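Local coordinates for cell division protein FtsZ 1 (PDB 2VAP) that binds GTP and probably hydrolyses it while polymerising into the contractile Z ring that marks the future division site and recruits other division proteins, at residues 158-163 with 187-192; 139-144 with 178-183; 43-48 with 67-72; 152-157 with 183-188; 95-100 with 133-138. All coordinates share one frame; numbering follows the deposited sequence.

Contact 1. Residues 158-163 with 187-192; sequences VTLPFV and LVVIPN. With GDP (guanosine-5'-diphosphate), chain B.
One water ties the two segments to the nucleotide: it accepts from Thr159 OG1 at 2.8 Å, donates to Asn192 OD1 at 3.0 Å and accepts from N2 of the GDP guanine. Thr159 can reach it because OG1 stands between the backbone N and the carbonyl carbon (chi1 62°), which leaves CG2 facing Asn192 ND2. Behind this bridge strands 153-160 and 186-191 run parallel. Ile190 N gives a bond to Val158 O, Leu160 N one to Ile190 O, and Asn192 N closes the series on Leu160 O at 3.0 Å. On the side facing helix 167-181, Leu160 CG and CD1 meet Val189 CG2, and Val158 CG2 lies 4.0 Å from Leu187 CD1. After Pro161, whose CA comes 3.5 Å from the ribose O2', the chain brings the Phe162 ring face against Asn192. CB of Asn192 sits almost exactly over the ring centre, 3.6 Å from the centroid, a CH-pi contact, while ring and amide planes are 28° apart. With an alanine in place of Phe162, Asn192 CB would probably lose the ring it rests on, a gap would open beside Phe196 and Phe208, and the amide could shift from the water. The strand ends thus place a hydroxyl and an amide oxygen on one water, an arrangement consistent with sensing the exocyclic amine N2, which adenine lacks.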
# COMPACT_ATOMS: atom_id res chain seq x y z
N VAL A 158 0.93 -4.86 2.60
CA VAL A 158 1.33 -6.26 2.48
C VAL A 158 0.13 -7.19 2.34
O VAL A 158 -0.98 -6.87 2.78
CB VAL A 158 2.20 -6.72 3.69
CG1 VAL A 158 3.55 -6.01 3.69
CG2 VAL A 158 1.46 -6.50 5.01
N THR A 159 0.35 -8.34 1.72
CA THR A 159 -0.67 -9.37 1.62
C THR A 159 -0.39 -10.54 2.56
O THR A 159 0.76 -10.83 2.87
CB THR A 159 -0.82 -9.93 0.18
OG1 THR A 159 0.40 -10.55 -0.23
CG2 THR A 159 -1.20 -8.83 -0.80
N LEU A 160 -1.46 -11.19 3.00
CA LEU A 160 -1.37 -12.48 3.67
C LEU A 160 -1.72 -13.56 2.65
O LEU A 160 -2.56 -13.33 1.78
CB LEU A 160 -2.31 -12.54 4.88
CG LEU A 160 -2.02 -11.61 6.07
CD1 LEU A 160 -3.15 -11.70 7.08
CD2 LEU A 160 -0.68 -11.93 6.72
N PRO A 161 -1.09 -14.74 2.75
CA PRO A 161 -1.26 -15.79 1.74
C PRO A 161 -2.66 -16.40 1.68
O PRO A 161 -3.44 -16.26 2.63
CB PRO A 161 -0.24 -16.86 2.17
CG PRO A 161 -0.06 -16.65 3.62
CD PRO A 161 -0.17 -15.17 3.83
N PHE A 162 -2.97 -17.05 0.56
CA PHE A 162 -4.19 -17.84 0.42
C PHE A 162 -4.11 -19.05 1.35
O PHE A 162 -3.02 -19.56 1.62
CB PHE A 162 -4.35 -18.34 -1.02
CG PHE A 162 -4.51 -17.24 -2.03
CD1 PHE A 162 -5.76 -16.68 -2.28
CD2 PHE A 162 -3.42 -16.79 -2.77
CE1 PHE A 162 -5.92 -15.67 -3.24
CE2 PHE A 162 -3.57 -15.78 -3.72
CZ PHE A 162 -4.82 -15.23 -3.96
N VAL A 163 -5.27 -19.52 1.82
CA VAL A 163 -5.33 -20.70 2.70
C VAL A 163 -4.71 -21.94 2.04
O VAL A 163 -4.03 -22.73 2.70
CB VAL A 163 -6.77 -20.98 3.19
CG1 VAL A 163 -6.87 -22.35 3.85
CG2 VAL A 163 -7.22 -19.90 4.17
N LEU A 187 0.03 0.01 9.09
CA LEU A 187 0.23 -1.31 8.51
C LEU A 187 -1.03 -1.72 7.75
O LEU A 187 -2.03 -2.15 8.35
CB LEU A 187 0.60 -2.33 9.60
CG LEU A 187 0.72 -3.83 9.29
CD1 LEU A 187 1.71 -4.11 8.16
CD2 LEU A 187 1.11 -4.59 10.55
N VAL A 188 -0.99 -1.57 6.43
CA VAL A 188 -2.11 -1.93 5.57
C VAL A 188 -1.99 -3.40 5.20
O VAL A 188 -1.03 -3.80 4.54
CB VAL A 188 -2.17 -1.06 4.29
CG1 VAL A 188 -3.40 -1.39 3.47
CG2 VAL A 188 -2.15 0.43 4.63
N VAL A 189 -2.96 -4.20 5.64
CA VAL A 189 -2.95 -5.64 5.40
C VAL A 189 -4.07 -6.07 4.45
O VAL A 189 -5.24 -5.72 4.65
CB VAL A 189 -2.97 -6.45 6.74
CG1 VAL A 189 -4.23 -6.18 7.55
CG2 VAL A 189 -2.78 -7.94 6.48
N ILE A 190 -3.70 -6.81 3.41
CA ILE A 190 -4.64 -7.33 2.43
C ILE A 190 -4.66 -8.86 2.51
O ILE A 190 -3.69 -9.51 2.14
CB ILE A 190 -4.28 -6.89 0.99
CG1 ILE A 190 -4.21 -5.36 0.90
CG2 ILE A 190 -5.29 -7.45 -0.02
CD1 ILE A 190 -3.41 -4.84 -0.29
N PRO A 191 -5.77 -9.44 3.01
CA PRO A 191 -5.84 -10.90 3.06
C PRO A 191 -6.22 -11.48 1.70
O PRO A 191 -7.37 -11.33 1.26
CB PRO A 191 -6.93 -11.17 4.11
CG PRO A 191 -7.76 -9.92 4.16
CD PRO A 191 -6.99 -8.79 3.53
N ASN A 192 -5.26 -12.12 1.04
CA ASN A 192 -5.48 -12.72 -0.29
C ASN A 192 -6.65 -13.70 -0.33
O ASN A 192 -7.33 -13.81 -1.34
CB ASN A 192 -4.21 -13.41 -0.82
CG ASN A 192 -3.20 -12.43 -1.40
OD1 ASN A 192 -2.05 -12.79 -1.64
ND2 ASN A 192 -3.63 -11.19 -1.64
PB GDP B . 9.74 -14.48 -1.26
O1B GDP B . 10.60 -15.47 -0.52
O2B GDP B . 10.43 -14.08 -2.54
O3B GDP B . 9.52 -13.27 -0.39
O3A GDP B . 8.33 -15.19 -1.57
PA GDP B . 7.29 -14.68 -2.69
O1A GDP B . 7.29 -13.18 -2.81
O2A GDP B . 7.55 -15.34 -4.02
O5' GDP B . 5.89 -15.19 -2.10
C5' GDP B . 5.46 -14.77 -0.80
C4' GDP B . 3.95 -14.67 -0.78
O4' GDP B . 3.50 -13.76 -1.79
C3' GDP B . 3.29 -16.01 -1.09
O3' GDP B . 3.00 -16.74 0.11
C2' GDP B . 2.05 -15.64 -1.87
O2' GDP B . 0.94 -15.47 -1.00
C1' GDP B . 2.38 -14.30 -2.50
N9 GDP B . 2.72 -14.42 -3.95
C8 GDP B . 3.48 -15.37 -4.54
N7 GDP B . 3.57 -15.15 -5.88
C5 GDP B . 2.86 -14.04 -6.16
C6 GDP B . 2.54 -13.24 -7.37
O6 GDP B . 2.97 -13.57 -8.49
N1 GDP B . 1.77 -12.14 -7.21
C2 GDP B . 1.30 -11.76 -6.01
N2 GDP B . 0.53 -10.64 -5.93
N3 GDP B . 1.55 -12.44 -4.87
C4 GDP B . 2.31 -13.57 -4.88
O HOH W 1 0.09 -11.19 -2.93

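Contact 2. Residues 139-144 with 178-183; sequences SAPVVA and ERLKQH
Pro141 of helix 135-149 meets Leu180 of helix 167-181, two helices of the nucleotide-binding domain's Rossmann-like alpha/beta fold that pack against the same side of its parallel sheet. The tight part is largely apolar. Leu180 turns CD2 into the neighbouring helix, 3.7 Å from Ala140 O and 4.0 Å from Ala140 CB, with Ala144 CB just beyond, and its CG touches the proline ring. Pro141 has no N-H to give to the preceding turn, and its ring fills the space between the helices, CG resting 3.8 Å from Arg179 CB. At the far end of the contact the methyl CB of Ala144 presses close to His183, 3.8 Å from its CB and 3.4 Å from His183 O. Toward solvent the contact becomes looser and more polar. Arg179 passes the proline obliquely, bending at chi3 (-56°), and its NH2 bonds to Thr137 O near the start of the other helix. The partly exposed His183 ring lies at an oblique angle to Pro141 O, with CD2 4.0 Å from that oxygen.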
# COMPACT_ATOMS: atom_id res chain seq x y z
N SER A 139 12.71 -9.49 5.22
CA SER A 139 13.32 -8.18 4.94
C SER A 139 12.40 -6.99 5.19
O SER A 139 12.88 -5.91 5.56
CB SER A 139 13.87 -8.13 3.51
OG SER A 139 12.83 -8.18 2.56
N ALA A 140 11.10 -7.17 4.98
CA ALA A 140 10.13 -6.08 5.13
C ALA A 140 10.21 -5.34 6.48
O ALA A 140 10.27 -4.11 6.50
CB ALA A 140 8.70 -6.56 4.85
N PRO A 141 10.23 -6.08 7.62
CA PRO A 141 10.37 -5.42 8.92
C PRO A 141 11.71 -4.69 9.10
O PRO A 141 11.77 -3.69 9.82
CB PRO A 141 10.26 -6.58 9.93
CG PRO A 141 9.57 -7.66 9.18
CD PRO A 141 10.08 -7.54 7.79
N VAL A 142 12.76 -5.19 8.46
CA VAL A 142 14.08 -4.54 8.51
C VAL A 142 14.05 -3.21 7.76
O VAL A 142 14.54 -2.19 8.27
CB VAL A 142 15.21 -5.46 7.97
CG1 VAL A 142 16.56 -4.75 8.04
CG2 VAL A 142 15.26 -6.77 8.75
N VAL A 143 13.47 -3.21 6.56
CA VAL A 143 13.30 -1.98 5.78
C VAL A 143 12.46 -0.97 6.57
O VAL A 143 12.80 0.22 6.62
CB VAL A 143 12.65 -2.25 4.39
CG1 VAL A 143 12.49 -0.95 3.60
CG2 VAL A 143 13.49 -3.24 3.59
N ALA A 144 11.39 -1.46 7.19
CA ALA A 144 10.52 -0.63 8.02
C ALA A 144 11.27 0.01 9.19
O ALA A 144 11.08 1.19 9.48
CB ALA A 144 9.33 -1.44 8.53
N GLU A 178 3.66 -9.42 12.76
CA GLU A 178 3.93 -8.99 14.13
C GLU A 178 5.21 -8.15 14.21
O GLU A 178 5.25 -7.15 14.93
CB GLU A 178 4.03 -10.21 15.06
CG GLU A 178 4.16 -9.88 16.55
CD GLU A 178 2.93 -9.22 17.14
OE1 GLU A 178 3.09 -8.29 17.96
OE2 GLU A 178 1.79 -9.61 16.78
N ARG A 179 6.23 -8.55 13.45
CA ARG A 179 7.49 -7.81 13.40
C ARG A 179 7.34 -6.46 12.69
O ARG A 179 7.95 -5.47 13.10
CB ARG A 179 8.59 -8.64 12.73
CG ARG A 179 9.01 -9.88 13.51
CD ARG A 179 10.31 -10.48 12.98
NE ARG A 179 10.25 -10.81 11.55
CZ ARG A 179 9.81 -11.96 11.06
NH1 ARG A 179 9.38 -12.93 11.86
NH2 ARG A 179 9.80 -12.15 9.74
N LEU A 180 6.53 -6.43 11.63
CA LEU A 180 6.22 -5.19 10.91
C LEU A 180 5.50 -4.17 11.79
O LEU A 180 5.81 -2.98 11.74
CB LEU A 180 5.38 -5.48 9.66
CG LEU A 180 6.07 -5.77 8.33
CD1 LEU A 180 5.05 -6.23 7.30
CD2 LEU A 180 6.84 -4.56 7.82
N LYS A 181 4.55 -4.66 12.59
CA LYS A 181 3.76 -3.83 13.49
C LYS A 181 4.63 -3.01 14.46
O LYS A 181 4.25 -1.91 14.87
CB LYS A 181 2.78 -4.71 14.28
CG LYS A 181 1.69 -3.94 15.04
CD LYS A 181 0.77 -4.88 15.81
CE LYS A 181 1.40 -5.34 17.12
NZ LYS A 181 0.49 -6.24 17.89
N GLN A 182 5.79 -3.55 14.80
CA GLN A 182 6.73 -2.89 15.71
C GLN A 182 7.46 -1.72 15.06
O GLN A 182 8.01 -0.86 15.76
CB GLN A 182 7.75 -3.90 16.25
CG GLN A 182 7.14 -5.09 17.00
CD GLN A 182 6.47 -4.71 18.31
OE1 GLN A 182 6.96 -3.85 19.05
NE2 GLN A 182 5.34 -5.34 18.60
N HIS A 183 7.46 -1.67 13.73
CA HIS A 183 8.25 -0.69 12.98
C HIS A 183 7.47 0.06 11.89
O HIS A 183 8.06 0.60 10.96
CB HIS A 183 9.48 -1.36 12.36
CG HIS A 183 10.34 -2.09 13.34
ND1 HIS A 183 11.17 -1.44 14.23
CD2 HIS A 183 10.50 -3.41 13.57
CE1 HIS A 183 11.81 -2.33 14.97
NE2 HIS A 183 11.42 -3.54 14.59

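Contact 3. Residues 43-48 with 67-72; sequences VGCGGA and VAINTD. With GDP (guanosine-5'-diphosphate), chain B.
Strands 40-45 and 64-70 run parallel, their short axes 4.7 Å apart at an angle of 21°, and pair Val43 with Val67, Gly44 with Ala68 and Cys45 with Ile69. Gly44 uses both its polar backbone atoms on this neighbour, N to Val67 O at 2.8 Å and O to Ile69 N, and Gly46 N follows on Ile69 O. On one face Val43 and Val67 lie side by side, pointing the same way, and Cys45 SG packs 3.7 Å from Ile69 CD1. That methyl reaches the sulfur because CG1 of Ile69 is held between the backbone N and the carbonyl carbon (chi1 74°). At the strand end the Asn70 amide packs against Gly46, ND2 3.4 Å from Gly46 C, while OD1 accepts from Asp72 N in an Asx turn. A side chain at Gly46 would strike the beta-phosphate oxygen O3B. Gly47 N then grips O2B and Ala48 N grips O1A, both at 2.8 Å and nearly straight. Strand, glycine turn and phosphate-binding helix start are those of the tubulin/FtsZ nucleotide site, consistent with a Rossmann-type GxGxxG loop.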
# COMPACT_ATOMS: atom_id res chain seq x y z
N VAL A 43 9.36 0.61 -1.61
CA VAL A 43 10.31 -0.51 -1.55
C VAL A 43 9.56 -1.85 -1.63
O VAL A 43 8.74 -2.17 -0.78
CB VAL A 43 11.17 -0.47 -0.26
CG1 VAL A 43 12.22 -1.59 -0.28
CG2 VAL A 43 11.85 0.88 -0.11
N GLY A 44 9.87 -2.61 -2.68
CA GLY A 44 9.27 -3.93 -2.88
C GLY A 44 10.25 -5.04 -2.54
O GLY A 44 11.36 -5.08 -3.10
N CYS A 45 9.85 -5.93 -1.64
CA CYS A 45 10.74 -6.96 -1.11
C CYS A 45 10.32 -8.36 -1.55
O CYS A 45 9.16 -8.75 -1.41
CB CYS A 45 10.77 -6.89 0.42
SG CYS A 45 11.03 -5.23 1.09
N GLY A 46 11.28 -9.13 -2.07
CA GLY A 46 11.03 -10.51 -2.48
C GLY A 46 10.36 -10.62 -3.84
O GLY A 46 10.19 -9.63 -4.54
N GLY A 47 9.96 -11.85 -4.19
CA GLY A 47 9.36 -12.14 -5.50
C GLY A 47 8.14 -11.30 -5.82
O GLY A 47 8.13 -10.57 -6.81
N ALA A 48 7.12 -11.41 -4.98
CA ALA A 48 5.86 -10.67 -5.16
C ALA A 48 6.07 -9.16 -5.09
O ALA A 48 5.49 -8.41 -5.88
CB ALA A 48 4.83 -11.12 -4.14
N VAL A 67 12.16 1.19 -5.45
CA VAL A 67 13.30 0.38 -5.05
C VAL A 67 12.88 -1.09 -4.93
O VAL A 67 11.90 -1.41 -4.27
CB VAL A 67 13.91 0.87 -3.70
CG1 VAL A 67 15.06 -0.03 -3.25
CG2 VAL A 67 14.39 2.32 -3.82
N ALA A 68 13.62 -1.96 -5.61
CA ALA A 68 13.39 -3.40 -5.52
C ALA A 68 14.54 -4.07 -4.79
O ALA A 68 15.71 -3.86 -5.14
CB ALA A 68 13.21 -3.99 -6.91
N ILE A 69 14.22 -4.86 -3.77
CA ILE A 69 15.23 -5.63 -3.05
C ILE A 69 14.89 -7.12 -3.07
O ILE A 69 13.72 -7.51 -3.00
CB ILE A 69 15.47 -5.12 -1.60
CG1 ILE A 69 14.32 -5.49 -0.66
CG2 ILE A 69 15.75 -3.61 -1.59
CD1 ILE A 69 14.70 -5.47 0.81
N ASN A 70 15.92 -7.95 -3.17
CA ASN A 70 15.74 -9.40 -3.21
C ASN A 70 17.04 -10.13 -2.88
O ASN A 70 18.13 -9.59 -3.08
CB ASN A 70 15.25 -9.84 -4.59
CG ASN A 70 14.36 -11.08 -4.54
OD1 ASN A 70 14.57 -11.98 -3.73
ND2 ASN A 70 13.38 -11.13 -5.42
N THR A 71 16.89 -11.34 -2.36
CA THR A 71 18.02 -12.25 -2.17
C THR A 71 18.25 -13.05 -3.45
O THR A 71 19.35 -13.55 -3.68
CB THR A 71 17.74 -13.26 -1.04
OG1 THR A 71 16.48 -13.90 -1.26
CG2 THR A 71 17.72 -12.57 0.31
N ASP A 72 17.21 -13.14 -4.28
CA ASP A 72 17.25 -13.90 -5.52
C ASP A 72 17.65 -13.00 -6.69
O ASP A 72 16.90 -12.10 -7.08
CB ASP A 72 15.88 -14.55 -5.78
CG ASP A 72 15.89 -15.52 -6.95
OD1 ASP A 72 16.51 -15.23 -7.99
OD2 ASP A 72 15.24 -16.59 -6.84
PB GDP B . 9.74 -14.48 -1.26
O1B GDP B . 10.60 -15.47 -0.52
O2B GDP B . 10.43 -14.08 -2.54
O3B GDP B . 9.52 -13.27 -0.39
O3A GDP B . 8.33 -15.19 -1.57
PA GDP B . 7.29 -14.68 -2.69
O1A GDP B . 7.29 -13.18 -2.81
O2A GDP B . 7.55 -15.34 -4.02
O5' GDP B . 5.89 -15.19 -2.10
C5' GDP B . 5.46 -14.77 -0.80
C4' GDP B . 3.95 -14.67 -0.78
O4' GDP B . 3.50 -13.76 -1.79
C3' GDP B . 3.29 -16.01 -1.09
O3' GDP B . 3.00 -16.74 0.11
C2' GDP B . 2.05 -15.64 -1.87
O2' GDP B . 0.94 -15.47 -1.00
C1' GDP B . 2.38 -14.30 -2.50
N9 GDP B . 2.72 -14.42 -3.95
C8 GDP B . 3.48 -15.37 -4.54
N7 GDP B . 3.57 -15.15 -5.88
C5 GDP B . 2.86 -14.04 -6.16
C6 GDP B . 2.54 -13.24 -7.37
O6 GDP B . 2.97 -13.57 -8.49
N1 GDP B . 1.77 -12.14 -7.21
C2 GDP B . 1.30 -11.76 -6.01
N2 GDP B . 0.53 -10.64 -5.93
N3 GDP B . 1.55 -12.44 -4.87
C4 GDP B . 2.31 -13.57 -4.88

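Contact 4. Residues 152-157 with 183-188; sequences ALTVAV and HTDTLV
The beginnings of strands 153-160 and 186-191 lie parallel, axes 4.7 Å apart and 12° from parallel, with Ala156 N bonding to Thr186 O and Val188 N to Ala156 O. Before the pairing becomes regular, Asp185 takes over. The Asp185 and Thr154 side chains cross at about a right angle, and Asp185 OD2 accepts from Thr154 N at 2.8 Å, nearly straight, on its anti side. In return Asp185 N bonds to Thr154 O, in the carbonyl plane, so the two residues clasp each other twice. Asp185 CG is anti to the carbonyl carbon (chi1 -65°), which brings OD2 back over the neighbouring strand, 3.7 Å from Leu153 CD1; OD1 is engaged by Lys148 in a salt bridge. Were Asp185 an alanine, the Thr154 amide would probably lack this acceptor and Lys148 its charged mate. Further on, Ala156 CB touches both Thr184 CG2, at 3.8 Å, and Leu187 CD1, at 3.7 Å. On the face opposite Ala156, Val157 and Val188 stand side by side, CG2 of the former 4.1 Å from CB of the latter. Such parallel neighbours, joined through helix 167-181, form the last beta-alpha-beta crossover in the six-stranded sheet of the FtsZ GTPase domain.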
# COMPACT_ATOMS: atom_id res chain seq x y z
N ALA A 152 11.16 8.95 8.49
CA ALA A 152 10.12 8.89 7.47
C ALA A 152 8.80 8.35 8.01
O ALA A 152 8.79 7.52 8.92
CB ALA A 152 10.60 8.06 6.28
N LEU A 153 7.70 8.83 7.44
CA LEU A 153 6.39 8.22 7.67
C LEU A 153 6.43 6.84 7.03
O LEU A 153 6.59 6.71 5.81
CB LEU A 153 5.27 9.08 7.06
CG LEU A 153 3.83 8.55 7.10
CD1 LEU A 153 3.32 8.33 8.53
CD2 LEU A 153 2.90 9.50 6.35
N THR A 154 6.30 5.81 7.86
CA THR A 154 6.56 4.43 7.45
C THR A 154 5.27 3.64 7.30
O THR A 154 4.59 3.34 8.29
CB THR A 154 7.53 3.74 8.44
OG1 THR A 154 8.70 4.55 8.59
CG2 THR A 154 7.93 2.36 7.96
N VAL A 155 4.94 3.30 6.05
CA VAL A 155 3.69 2.60 5.74
C VAL A 155 3.97 1.28 5.02
O VAL A 155 4.66 1.26 4.01
CB VAL A 155 2.74 3.48 4.88
CG1 VAL A 155 1.47 2.72 4.50
CG2 VAL A 155 2.39 4.78 5.61
N ALA A 156 3.43 0.19 5.56
CA ALA A 156 3.53 -1.10 4.90
C ALA A 156 2.22 -1.44 4.21
O ALA A 156 1.14 -1.20 4.76
CB ALA A 156 3.91 -2.19 5.89
N VAL A 157 2.32 -1.96 2.99
CA VAL A 157 1.16 -2.48 2.26
C VAL A 157 1.50 -3.91 1.87
O VAL A 157 2.27 -4.14 0.94
CB VAL A 157 0.81 -1.63 1.02
CG1 VAL A 157 -0.45 -2.16 0.34
CG2 VAL A 157 0.62 -0.16 1.39
N HIS A 183 7.46 -1.67 13.73
CA HIS A 183 8.25 -0.69 12.98
C HIS A 183 7.47 0.06 11.89
O HIS A 183 8.06 0.60 10.96
CB HIS A 183 9.48 -1.36 12.36
CG HIS A 183 10.34 -2.09 13.34
ND1 HIS A 183 11.17 -1.44 14.23
CD2 HIS A 183 10.50 -3.41 13.57
CE1 HIS A 183 11.81 -2.33 14.97
NE2 HIS A 183 11.42 -3.54 14.59
N THR A 184 6.14 0.08 12.01
CA THR A 184 5.31 0.83 11.06
C THR A 184 4.45 1.87 11.76
O THR A 184 4.10 1.72 12.93
CB THR A 184 4.39 -0.10 10.22
OG1 THR A 184 3.63 -0.94 11.09
CG2 THR A 184 5.21 -0.94 9.25
N ASP A 185 4.11 2.92 11.02
CA ASP A 185 3.17 3.94 11.48
C ASP A 185 1.75 3.53 11.09
O ASP A 185 0.81 3.68 11.87
CB ASP A 185 3.54 5.30 10.89
CG ASP A 185 4.88 5.81 11.40
OD1 ASP A 185 5.13 5.72 12.62
OD2 ASP A 185 5.69 6.29 10.57
N THR A 186 1.61 3.03 9.86
CA THR A 186 0.38 2.38 9.40
C THR A 186 0.75 1.07 8.72
O THR A 186 1.66 1.02 7.90
CB THR A 186 -0.42 3.28 8.44
OG1 THR A 186 -0.78 4.50 9.10
CG2 THR A 186 -1.70 2.59 7.97
N LEU A 187 0.03 0.01 9.09
CA LEU A 187 0.23 -1.31 8.51
C LEU A 187 -1.03 -1.72 7.75
O LEU A 187 -2.03 -2.15 8.35
CB LEU A 187 0.60 -2.33 9.60
CG LEU A 187 0.72 -3.83 9.29
CD1 LEU A 187 1.71 -4.11 8.16
CD2 LEU A 187 1.11 -4.59 10.55
N VAL A 188 -0.99 -1.57 6.43
CA VAL A 188 -2.11 -1.93 5.57
C VAL A 188 -1.99 -3.40 5.20
O VAL A 188 -1.03 -3.80 4.54
CB VAL A 188 -2.17 -1.06 4.29
CG1 VAL A 188 -3.40 -1.39 3.47
CG2 VAL A 188 -2.15 0.43 4.63

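Contact 5. Residues 95-100 with 133-138; sequences LGAGGN and GGTGTG. With GDP (guanosine-5'-diphosphate), chain B.
Thr135 meets the 97-100 turn from the start of helix 135-149. Its CB lies 3.8 Å from the beta-phosphate oxygen O3B of GDP; from there OG1, beside the backbone N (chi1 -54°), touches Ala97 CB at 3.5 Å and is hydrogen-bonded to Thr71 OG1. Next to it the two backbones pack directly against each other: Gly134 CA comes 3.5 Å from Gly99 C and equally near Asn100 O, and a CB on Gly134 would run into Gly99 and Asn100. This is the glycine-rich phosphate loop of the tubulin/FtsZ family, which grips the beta-phosphate with backbone amides at the helix start. Gly134 N and Thr135 N both give to O1B, at 2.8 and 3.1 Å, and Gly136 N gives to O3B at 2.7 Å. Thr137 OG1 closes the loop from within by donating to Gly133 O, from above the carbonyl plane. In the facing segment, Ala97 to Asn100 form a type I' turn, with Gly98 and Gly99 at its two inner positions, both at positive phi; Ala97, Gly98 and Gly99 belong to the GTP site.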
# COMPACT_ATOMS: atom_id res chain seq x y z
N LEU A 95 21.27 -16.45 -4.57
CA LEU A 95 20.48 -17.67 -4.77
C LEU A 95 19.00 -17.52 -4.39
O LEU A 95 18.13 -18.09 -5.05
CB LEU A 95 21.09 -18.85 -4.00
CG LEU A 95 22.37 -19.45 -4.56
CD1 LEU A 95 23.06 -20.32 -3.51
CD2 LEU A 95 22.09 -20.26 -5.81
N GLY A 96 18.73 -16.76 -3.33
CA GLY A 96 17.38 -16.63 -2.79
C GLY A 96 17.36 -16.94 -1.30
O GLY A 96 18.40 -16.94 -0.64
N ALA A 97 16.17 -17.20 -0.76
CA ALA A 97 16.01 -17.48 0.67
C ALA A 97 15.27 -18.78 0.95
O ALA A 97 15.19 -19.22 2.10
CB ALA A 97 15.33 -16.30 1.36
N GLY A 98 14.72 -19.39 -0.10
CA GLY A 98 14.03 -20.68 -0.01
C GLY A 98 12.85 -20.74 0.95
O GLY A 98 12.57 -21.79 1.53
N GLY A 99 12.16 -19.61 1.11
CA GLY A 99 10.98 -19.53 1.97
C GLY A 99 11.27 -19.39 3.46
O GLY A 99 10.34 -19.44 4.27
N ASN A 100 12.54 -19.20 3.82
CA ASN A 100 12.93 -19.04 5.21
C ASN A 100 13.07 -17.56 5.59
O ASN A 100 14.00 -16.89 5.13
CB ASN A 100 14.25 -19.79 5.49
CG ASN A 100 14.55 -19.94 6.98
OD1 ASN A 100 14.04 -19.19 7.82
ND2 ASN A 100 15.40 -20.90 7.31
N GLY A 133 6.60 -15.85 2.41
CA GLY A 133 7.84 -16.39 1.86
C GLY A 133 9.03 -16.15 2.77
O GLY A 133 8.87 -15.99 3.98
N GLY A 134 10.22 -16.13 2.19
CA GLY A 134 11.45 -15.93 2.96
C GLY A 134 11.97 -14.51 2.90
O GLY A 134 12.16 -13.87 3.94
N THR A 135 12.19 -14.01 1.69
CA THR A 135 12.77 -12.69 1.48
C THR A 135 11.85 -11.57 1.96
O THR A 135 12.25 -10.73 2.77
CB THR A 135 13.17 -12.47 0.00
OG1 THR A 135 14.04 -13.54 -0.42
CG2 THR A 135 13.90 -11.14 -0.18
N GLY A 136 10.61 -11.57 1.47
CA GLY A 136 9.63 -10.55 1.85
C GLY A 136 9.35 -10.52 3.34
O GLY A 136 9.53 -9.49 3.99
N THR A 137 8.95 -11.67 3.88
CA THR A 137 8.63 -11.81 5.30
C THR A 137 9.80 -11.38 6.20
O THR A 137 9.59 -10.74 7.23
CB THR A 137 8.23 -13.26 5.65
OG1 THR A 137 7.33 -13.77 4.66
CG2 THR A 137 7.56 -13.32 7.01
N GLY A 138 11.01 -11.74 5.79
CA GLY A 138 12.20 -11.43 6.57
C GLY A 138 12.69 -10.00 6.45
O GLY A 138 13.05 -9.38 7.45
PB GDP B . 9.74 -14.48 -1.26
O1B GDP B . 10.60 -15.47 -0.52
O2B GDP B . 10.43 -14.08 -2.54
O3B GDP B . 9.52 -13.27 -0.39
O3A GDP B . 8.33 -15.19 -1.57
PA GDP B . 7.29 -14.68 -2.69
O1A GDP B . 7.29 -13.18 -2.81
O2A GDP B . 7.55 -15.34 -4.02
O5' GDP B . 5.89 -15.19 -2.10
C5' GDP B . 5.46 -14.77 -0.80
C4' GDP B . 3.95 -14.67 -0.78
O4' GDP B . 3.50 -13.76 -1.79
C3' GDP B . 3.29 -16.01 -1.09
O3' GDP B . 3.00 -16.74 0.11
C2' GDP B . 2.05 -15.64 -1.87
O2' GDP B . 0.94 -15.47 -1.00
C1' GDP B . 2.38 -14.30 -2.50
N9 GDP B . 2.72 -14.42 -3.95
C8 GDP B . 3.48 -15.37 -4.54
N7 GDP B . 3.57 -15.15 -5.88
C5 GDP B . 2.86 -14.04 -6.16
C6 GDP B . 2.54 -13.24 -7.37
O6 GDP B . 2.97 -13.57 -8.49
N1 GDP B . 1.77 -12.14 -7.21
C2 GDP B . 1.30 -11.76 -6.01
N2 GDP B . 0.53 -10.64 -5.93
N3 GDP B . 1.55 -12.44 -4.87
C4 GDP B . 2.31 -13.57 -4.88

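How the contacts relate
From the N terminus, contact 3 is complete first: it closes the loop over helix 46-59 and joins two neighbouring strands of the parallel sheet. Contact 5 follows, drawing the loop before helix 101-110 onto the start of helix 135-149, and is tied to contact 3 through Thr71 and Thr135. Contact 2 opens on that same helix and crosses contacts 4 and 1, because its second segment lies on the helix linking their two strands. Contacts 4 and 1 are successive parts of one strand pair, sharing Leu187 and Val188. Leu180 packs helix 167-181 onto this pair, and Val143 packs onto the strands of contact 3. Contacts 1, 3 and 5 converge on GDP.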